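Local structure of putative HpcE protein (Mycolicibacterium smegmatis, 6V77) at residues B[149-154]-B[271-276]; B[199-204]-B[259-264]. The protein belongs to the fumarylacetoacetate hydrolase (FAH) family, has a fold rich in beta strands and binds a zinc ion through acidic side chains. One frame throughout, in Å; residues are numbered along the deposited sequence.

All residues touching in contact 1 are buried, and it joins two sheets: strand 144-155, which brings Asp152 to the zinc ion, packs face to face on strand 269-277 mainly through apolar and aromatic side chains, with two glutamines between them and no hydrogen bond across. Contact 2 lies within the second sheet, where strands 196-201 and 260-265 pair edge to edge through backbone hydrogen bonds, running from a buried face out to a solvent-exposed turn, where charged and amide groups join in. Strands 260-265 and 269-277 are neighbours in that sheet. The contacts meet where Gln151 NE2 hydrogen-bonds Thr263 OG1, where Leu261 and Gln273 join through their backbones, and where Val149 packs on Thr263.

Contact 1 of 2, residues B[149-154]-B[271-276]. With ZN (zinc ion), chain L.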
ATOM      1  N   VAL B 149      -3.257 -17.660   7.477  1.00 20.87           N
ATOM      2  CA  VAL B 149      -4.224 -17.991   6.434  1.00 20.89           C
ATOM      3  C   VAL B 149      -4.828 -16.695   5.923  1.00 20.61           C
ATOM      4  O   VAL B 149      -5.129 -15.791   6.712  1.00 24.00           O
ATOM      5  CB  VAL B 149      -5.336 -18.918   6.966  1.00 21.35           C
ATOM      6  CG1 VAL B 149      -6.242 -19.396   5.811  1.00 26.80           C
ATOM      7  CG2 VAL B 149      -4.783 -20.123   7.769  1.00 21.43           C
ATOM      8  N   GLY B 150      -5.027 -16.597   4.608  1.00 21.97           N
ATOM      9  CA  GLY B 150      -5.686 -15.431   4.043  1.00 22.94           C
ATOM     10  C   GLY B 150      -6.657 -15.801   2.937  1.00 22.16           C
ATOM     11  O   GLY B 150      -6.617 -16.904   2.379  1.00 22.38           O
ATOM     12  N   GLN B 151      -7.539 -14.847   2.636  1.00 23.28           N
ATOM     13  CA  GLN B 151      -8.388 -14.867   1.450  1.00 25.54           C
ATOM     14  C   GLN B 151      -8.042 -13.640   0.629  1.00 25.81           C
ATOM     15  O   GLN B 151      -7.938 -12.543   1.181  1.00 29.54           O
ATOM     16  CB  GLN B 151      -9.867 -14.825   1.812  1.00 28.13           C
ATOM     17  CG  GLN B 151     -10.516 -16.205   1.952  1.00 33.12           C
ATOM     18  CD  GLN B 151     -10.695 -16.916   0.621  1.00 32.61           C
ATOM     19  OE1 GLN B 151     -10.838 -16.281  -0.426  1.00 29.98           O
ATOM     20  NE2 GLN B 151     -10.708 -18.256   0.660  1.00 30.71           N
ATOM     21  N   ASP B 152      -7.836 -13.816  -0.670  1.00 25.38           N
ATOM     22  CA  ASP B 152      -7.768 -12.664  -1.574  1.00 23.60           C
ATOM     23  C   ASP B 152      -9.103 -12.574  -2.307  1.00 23.89           C
ATOM     24  O   ASP B 152      -9.236 -12.963  -3.467  1.00 24.79           O
ATOM     25  CB  ASP B 152      -6.597 -12.783  -2.545  1.00 27.05           C
ATOM     26  CG  ASP B 152      -6.507 -11.604  -3.490  1.00 25.34           C
ATOM     27  OD1 ASP B 152      -7.190 -10.580  -3.251  1.00 25.02           O
ATOM     28  OD2 ASP B 152      -5.747 -11.670  -4.470  1.00 27.73           O
ATOM     29  N   LEU B 153     -10.116 -12.061  -1.605  1.00 23.24           N
ATOM     30  CA  LEU B 153     -11.435 -11.932  -2.216  1.00 24.04           C
ATOM     31  C   LEU B 153     -11.354 -10.891  -3.321  1.00 24.87           C
ATOM     32  O   LEU B 153     -10.679  -9.873  -3.174  1.00 23.91           O
ATOM     33  CB  LEU B 153     -12.480 -11.537  -1.175  1.00 24.86           C
ATOM     34  CG  LEU B 153     -12.641 -12.592  -0.080  1.00 26.72           C
ATOM     35  CD1 LEU B 153     -13.469 -12.068   1.080  1.00 26.04           C
ATOM     36  CD2 LEU B 153     -13.336 -13.800  -0.699  1.00 31.88           C
ATOM     37  N   SER B 154     -12.039 -11.156  -4.431  1.00 25.11           N
ATOM     38  CA  SER B 154     -11.812 -10.413  -5.668  1.00 25.49           C
ATOM     39  C   SER B 154     -13.136 -10.147  -6.357  1.00 26.51           C
ATOM     40  O   SER B 154     -13.836 -11.096  -6.719  1.00 30.40           O
ATOM     41  CB  SER B 154     -10.888 -11.201  -6.609  1.00 29.62           C
ATOM     42  OG  SER B 154      -9.682 -11.606  -5.942  1.00 26.99           O
ATOM     43  N   PHE B 271     -10.643 -20.556   8.953  1.00 24.76           N
ATOM     44  CA  PHE B 271     -11.751 -19.699   9.341  1.00 27.53           C
ATOM     45  C   PHE B 271     -12.888 -19.842   8.342  1.00 25.59           C
ATOM     46  O   PHE B 271     -12.684 -20.230   7.191  1.00 27.31           O
ATOM     47  CB  PHE B 271     -11.324 -18.227   9.488  1.00 24.23           C
ATOM     48  CG  PHE B 271     -10.650 -17.601   8.272  1.00 24.95           C
ATOM     49  CD1 PHE B 271     -11.398 -17.037   7.241  1.00 29.19           C
ATOM     50  CD2 PHE B 271      -9.257 -17.446   8.245  1.00 27.08           C
ATOM     51  CE1 PHE B 271     -10.776 -16.405   6.153  1.00 29.46           C
ATOM     52  CE2 PHE B 271      -8.621 -16.832   7.183  1.00 25.02           C
ATOM     53  CZ  PHE B 271      -9.370 -16.296   6.130  1.00 26.26           C
ATOM     54  N   THR B 272     -14.088 -19.507   8.798  1.00 24.57           N
ATOM     55  CA  THR B 272     -15.270 -19.589   7.951  1.00 25.16           C
ATOM     56  C   THR B 272     -15.991 -18.246   7.948  1.00 30.25           C
ATOM     57  O   THR B 272     -16.141 -17.606   8.992  1.00 30.47           O
ATOM     58  CB  THR B 272     -16.209 -20.721   8.417  1.00 27.10           C
ATOM     59  OG1 THR B 272     -15.516 -21.976   8.358  1.00 30.03           O
ATOM     60  CG2 THR B 272     -17.440 -20.800   7.516  1.00 27.99           C
ATOM     61  N   GLN B 273     -16.411 -17.810   6.762  1.00 25.43           N
ATOM     62  CA  GLN B 273     -17.067 -16.521   6.587  1.00 25.96           C
ATOM     63  C   GLN B 273     -18.358 -16.709   5.814  1.00 32.49           C
ATOM     64  O   GLN B 273     -18.408 -17.503   4.873  1.00 30.52           O
ATOM     65  CB  GLN B 273     -16.173 -15.540   5.836  1.00 25.11           C
ATOM     66  CG  GLN B 273     -14.854 -15.327   6.530  1.00 28.32           C
ATOM     67  CD  GLN B 273     -14.045 -14.269   5.845  1.00 33.11           C
ATOM     68  OE1 GLN B 273     -13.556 -14.482   4.736  1.00 37.66           O
ATOM     69  NE2 GLN B 273     -13.950 -13.092   6.468  1.00 25.72           N
ATOM     70  N   ARG B 274     -19.395 -15.961   6.197  1.00 27.34           N
ATOM     71  CA  ARG B 274     -20.668 -15.974   5.490  1.00 28.30           C
ATOM     72  C   ARG B 274     -20.828 -14.682   4.696  1.00 34.90           C
ATOM     73  O   ARG B 274     -20.507 -13.596   5.190  1.00 32.98           O
ATOM     74  CB  ARG B 274     -21.834 -16.147   6.472  1.00 35.47           C
ATOM     75  N   PHE B 275     -21.329 -14.796   3.470  1.00 28.81           N
ATOM     76  CA  PHE B 275     -21.466 -13.654   2.574  1.00 29.04           C
ATOM     77  C   PHE B 275     -22.907 -13.177   2.509  1.00 35.44           C
ATOM     78  O   PHE B 275     -23.835 -13.989   2.425  1.00 35.64           O
ATOM     79  CB  PHE B 275     -20.942 -14.015   1.191  1.00 28.64           C
ATOM     80  CG  PHE B 275     -19.453 -14.139   1.173  1.00 27.50           C
ATOM     81  CD1 PHE B 275     -18.670 -13.067   0.786  1.00 27.79           C
ATOM     82  CD2 PHE B 275     -18.836 -15.294   1.643  1.00 32.46           C
ATOM     83  CE1 PHE B 275     -17.273 -13.166   0.829  1.00 29.71           C
ATOM     84  CE2 PHE B 275     -17.459 -15.394   1.677  1.00 31.52           C
ATOM     85  CZ  PHE B 275     -16.685 -14.331   1.267  1.00 32.79           C
ATOM     86  N   VAL B 276     -23.087 -11.849   2.541  1.00 33.53           N
ATOM     87  CA  VAL B 276     -24.407 -11.214   2.529  1.00 33.11           C
ATOM     88  C   VAL B 276     -24.373 -10.005   1.592  1.00 37.58           C
ATOM     89  O   VAL B 276     -23.320  -9.408   1.371  1.00 40.30           O
ATOM     90  CB  VAL B 276     -24.826 -10.793   3.960  1.00 42.39           C
ATOM     91  CG1 VAL B 276     -24.733 -11.968   4.925  1.00 44.50           C
ATOM     92  CG2 VAL B 276     -23.936  -9.675   4.471  1.00 44.62           C
TER
HETATM   93 ZN    ZN L 302      -4.669 -13.632  -5.276  0.60 48.61          ZN
HETATM   94  O   HOH W   1      -2.879 -12.692  -4.546  1.00 27.57           O
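The ring of Phe271 meets the strand 149-151 with its edge, its CE2 lying 3.8 Å from CG1 of Val149 and 3.7 Å from the carbonyl O of Val149. That oxygen lies in the plane of the ring, where the slightly positive ring hydrogens face it. CG sits between the backbone N and the carbonyl carbon (chi1 55°), which swings the ring over from a CB that does not itself face the other strand. The ring tip then reaches the backbone at Gly150 and Gln151, with CZ 4.2 Å from the N of Gln151. Two sheets of the FAH-family fold are packed here, their strands running nearly parallel, 22° apart at an axis distance of 9.6 Å; large flat residues suit such a gap. Farther along, Leu153 and Phe275 approach from opposite directions, and both methyls of Leu153 touch the far end of the Phe275 ring: CD1 at the edge in its plane, CD2 obliquely, 3.9 Å from CZ. Between the two aromatics stand Gln151 and Gln273, which touch only loosely; their amides are engaged by others, Gln151 by the backbone of Glu121 and by Thr263, Gln273 by the carbonyl of Val108, so polar groups are tolerated in this core. Asp152, just past strand 149-151, points its CB away from 271-276; with CG anti to the backbone N (chi1 180°) the carboxylate extends to the metal, OD2 binding the zinc ion at 2.4 Å beside a water, Glu121 and Glu123. Lys99 forms a salt bridge with Asp152 OD1, and Lys171 hydrogen-bonds OD2.

Contact 2 of 2, residues B[199-204]-B[259-264]; sequences AEINGE and DELRTY
With CG anti to the backbone N (chi1 172°) and the chain extended as far as NE, Arg262 runs alongside Glu200, whose CG lies anti to its own carbonyl carbon (chi1 -56°) and whose chain is also stretched. The two side chains point the same way, and NH1 of Arg262 forms a salt bridge with OE2 of Glu200 at 3.2 Å; its hydrogen bond to OE1 is weak. The flat ends are turned 38° apart, with OE2 near the guanidinium plane at its edge. Glu270 holds NE of the same arginine, and CB of Tyr264 lies above one face of the guanidinium, toward its rim. A water links Glu200 OE2 to the hydroxyl of Tyr264. Glu200 and Arg262 form an antiparallel hydrogen-bonded pair, with Glu200 N to Arg262 O at 2.8 Å and the reverse bond equally short. Strand 196-201 leaves this pairing through a type I' turn, the connection of a beta hairpin with strand 204-210. Asn202 tolerates the left-handed backbone, and Gly203 is needed next, where a CB would collide with the preceding carbonyl O. The amide of Asn202 also clamps the start of the other strand: OD1 takes the N-H of Glu260 at 2.9 Å, while ND2 reaches OD1 of Asp259 at 3.1 Å from above the carboxylate plane. The other oxygen of that carboxylate accepts from the N-H of Ala256. On the buried face, which carries Ala199, Ile201, Leu261 and Thr263 (its OG1 bonded to Gln151), CD1 of Leu261 packs 3.7 Å from CG1 of Ile201 and also meets the small Ala199; Trp120 lies against both larger side chains.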
ATOM      1  N   ALA B 199     -10.173 -24.517   0.308  1.00 26.42           N
ATOM      2  CA  ALA B 199     -11.357 -23.728   0.604  1.00 25.93           C
ATOM      3  C   ALA B 199     -12.565 -24.563   0.241  1.00 26.92           C
ATOM      4  O   ALA B 199     -12.503 -25.380  -0.682  1.00 28.49           O
ATOM      5  CB  ALA B 199     -11.394 -22.403  -0.172  1.00 25.64           C
ATOM      6  N   GLU B 200     -13.655 -24.358   0.987  1.00 27.24           N
ATOM      7  CA  GLU B 200     -14.924 -25.045   0.752  1.00 28.26           C
ATOM      8  C   GLU B 200     -16.049 -24.023   0.796  1.00 28.50           C
ATOM      9  O   GLU B 200     -15.986 -23.045   1.547  1.00 29.36           O
ATOM     10  CB  GLU B 200     -15.193 -26.154   1.800  1.00 31.06           C
ATOM     11  CG  GLU B 200     -14.079 -27.164   1.870  1.00 41.32           C
ATOM     12  CD  GLU B 200     -14.033 -27.910   3.184  1.00 51.57           C
ATOM     13  OE1 GLU B 200     -14.864 -27.625   4.078  1.00 50.23           O
ATOM     14  OE2 GLU B 200     -13.151 -28.784   3.311  1.00 51.41           O
ATOM     15  N   ILE B 201     -17.078 -24.244  -0.025  1.00 29.40           N
ATOM     16  CA  ILE B 201     -18.260 -23.400  -0.036  1.00 29.84           C
ATOM     17  C   ILE B 201     -19.440 -24.297   0.305  1.00 30.88           C
ATOM     18  O   ILE B 201     -19.670 -25.305  -0.375  1.00 35.87           O
ATOM     19  CB  ILE B 201     -18.483 -22.719  -1.393  1.00 34.55           C
ATOM     20  CG1 ILE B 201     -17.314 -21.789  -1.706  1.00 34.44           C
ATOM     21  CG2 ILE B 201     -19.798 -21.954  -1.380  1.00 38.28           C
ATOM     22  CD1 ILE B 201     -17.464 -21.109  -3.029  1.00 39.43           C
ATOM     23  N   ASN B 202     -20.151 -23.950   1.378  1.00 31.00           N
ATOM     24  CA  ASN B 202     -21.271 -24.744   1.863  1.00 33.90           C
ATOM     25  C   ASN B 202     -20.876 -26.212   2.007  1.00 33.46           C
ATOM     26  O   ASN B 202     -21.644 -27.125   1.700  1.00 33.46           O
ATOM     27  CB  ASN B 202     -22.476 -24.555   0.950  1.00 41.85           C
ATOM     28  CG  ASN B 202     -22.833 -23.091   0.791  1.00 42.76           C
ATOM     29  OD1 ASN B 202     -22.636 -22.298   1.714  1.00 33.29           O
ATOM     30  ND2 ASN B 202     -23.341 -22.718  -0.383  1.00 37.37           N
ATOM     31  N   GLY B 203     -19.637 -26.438   2.458  1.00 36.39           N
ATOM     32  CA  GLY B 203     -19.164 -27.784   2.736  1.00 39.48           C
ATOM     33  C   GLY B 203     -18.612 -28.558   1.552  1.00 42.50           C
ATOM     34  O   GLY B 203     -18.210 -29.713   1.725  1.00 46.45           O
ATOM     35  N   GLU B 204     -18.569 -27.967   0.364  1.00 37.87           N
ATOM     36  CA  GLU B 204     -18.056 -28.617  -0.838  0.52 36.59           C
ATOM     37  C   GLU B 204     -16.691 -28.023  -1.165  1.00 32.65           C
ATOM     38  O   GLU B 204     -16.555 -26.800  -1.224  1.00 31.48           O
ATOM     39  CB  GLU B 204     -19.023 -28.410  -2.010  0.52 41.33           C
ATOM     40  CG  GLU B 204     -18.391 -28.445  -3.406  0.52 46.47           C
ATOM     41  CD  GLU B 204     -19.313 -27.902  -4.503  0.52 50.23           C
ATOM     42  OE1 GLU B 204     -20.497 -27.630  -4.219  0.52 52.12           O
ATOM     43  OE2 GLU B 204     -18.849 -27.738  -5.651  0.52 49.67           O
ATOM     44  N   ASP B 259     -23.872 -17.818   1.170  1.00 31.18           N
ATOM     45  CA  ASP B 259     -22.769 -18.767   1.032  1.00 30.32           C
ATOM     46  C   ASP B 259     -21.844 -18.684   2.238  1.00 33.94           C
ATOM     47  O   ASP B 259     -21.591 -17.603   2.772  1.00 36.14           O
ATOM     48  CB  ASP B 259     -21.950 -18.489  -0.233  1.00 32.08           C
ATOM     49  CG  ASP B 259     -22.600 -19.010  -1.485  1.00 35.72           C
ATOM     50  OD1 ASP B 259     -23.587 -19.761  -1.371  1.00 36.31           O
ATOM     51  OD2 ASP B 259     -22.123 -18.658  -2.587  1.00 33.52           O
ATOM     52  N   GLU B 260     -21.340 -19.839   2.661  1.00 31.64           N
ATOM     53  CA  GLU B 260     -20.358 -19.936   3.733  1.00 32.62           C
ATOM     54  C   GLU B 260     -19.067 -20.481   3.147  1.00 30.29           C
ATOM     55  O   GLU B 260     -19.059 -21.558   2.541  1.00 34.23           O
ATOM     56  CB  GLU B 260     -20.852 -20.843   4.861  1.00 39.43           C
ATOM     57  CG  GLU B 260     -21.827 -20.169   5.791  1.00 52.19           C
ATOM     58  CD  GLU B 260     -22.086 -20.995   7.021  1.00 66.34           C
ATOM     59  OE1 GLU B 260     -21.441 -20.739   8.059  1.00 67.14           O
ATOM     60  OE2 GLU B 260     -22.922 -21.916   6.934  1.00 67.94           O
ATOM     61  N   LEU B 261     -17.981 -19.744   3.346  1.00 26.74           N
ATOM     62  CA  LEU B 261     -16.698 -20.049   2.735  1.00 26.03           C
ATOM     63  C   LEU B 261     -15.734 -20.386   3.861  1.00 27.84           C
ATOM     64  O   LEU B 261     -15.388 -19.512   4.666  1.00 26.54           O
ATOM     65  CB  LEU B 261     -16.190 -18.861   1.922  1.00 27.31           C
ATOM     66  CG  LEU B 261     -14.782 -18.950   1.326  1.00 26.24           C
ATOM     67  CD1 LEU B 261     -14.765 -19.957   0.195  1.00 26.32           C
ATOM     68  CD2 LEU B 261     -14.343 -17.570   0.836  1.00 25.69           C
ATOM     69  N   ARG B 262     -15.296 -21.634   3.909  1.00 25.68           N
ATOM     70  CA  ARG B 262     -14.310 -22.073   4.883  1.00 26.71           C
ATOM     71  C   ARG B 262     -12.952 -22.116   4.192  1.00 24.92           C
ATOM     72  O   ARG B 262     -12.816 -22.692   3.110  1.00 26.85           O
ATOM     73  CB  ARG B 262     -14.691 -23.441   5.465  1.00 26.09           C
ATOM     74  CG  ARG B 262     -13.602 -24.058   6.357  1.00 25.87           C
ATOM     75  CD  ARG B 262     -14.076 -25.365   7.006  1.00 27.91           C
ATOM     76  NE  ARG B 262     -12.983 -25.959   7.759  1.00 34.54           N
ATOM     77  CZ  ARG B 262     -12.104 -26.818   7.249  1.00 39.93           C
ATOM     78  NH1 ARG B 262     -12.208 -27.221   5.987  1.00 38.92           N
ATOM     79  NH2 ARG B 262     -11.127 -27.287   8.008  1.00 43.25           N
ATOM     80  N   THR B 263     -11.955 -21.487   4.808  1.00 24.08           N
ATOM     81  CA  THR B 263     -10.622 -21.342   4.245  1.00 24.36           C
ATOM     82  C   THR B 263      -9.657 -21.978   5.240  1.00 25.24           C
ATOM     83  O   THR B 263      -9.792 -21.750   6.443  1.00 24.86           O
ATOM     84  CB  THR B 263     -10.291 -19.854   4.043  1.00 27.03           C
ATOM     85  OG1 THR B 263     -11.265 -19.247   3.184  1.00 29.04           O
ATOM     86  CG2 THR B 263      -8.894 -19.644   3.453  1.00 22.78           C
ATOM     87  N   TYR B 264      -8.721 -22.805   4.766  1.00 23.67           N
ATOM     88  CA  TYR B 264      -7.829 -23.475   5.719  1.00 23.74           C
ATOM     89  C   TYR B 264      -6.434 -23.683   5.150  1.00 31.49           C
ATOM     90  O   TYR B 264      -6.238 -23.796   3.939  1.00 23.88           O
ATOM     91  CB  TYR B 264      -8.389 -24.841   6.156  1.00 24.53           C
ATOM     92  CG  TYR B 264      -8.411 -25.870   5.043  1.00 25.83           C
ATOM     93  CD1 TYR B 264      -7.297 -26.674   4.776  1.00 26.14           C
ATOM     94  CD2 TYR B 264      -9.541 -26.033   4.254  1.00 28.06           C
ATOM     95  CE1 TYR B 264      -7.317 -27.600   3.745  1.00 27.64           C
ATOM     96  CE2 TYR B 264      -9.565 -26.951   3.223  1.00 31.77           C
ATOM     97  CZ  TYR B 264      -8.447 -27.736   2.978  1.00 34.23           C
ATOM     98  OH  TYR B 264      -8.484 -28.651   1.951  1.00 34.14           O
TER
HETATM   99  O   HOH W   2     -11.103 -29.533   1.544  1.00 40.69           O
HETATM  100  O   HOH W   3     -18.011 -24.339   3.828  0.56 19.86           O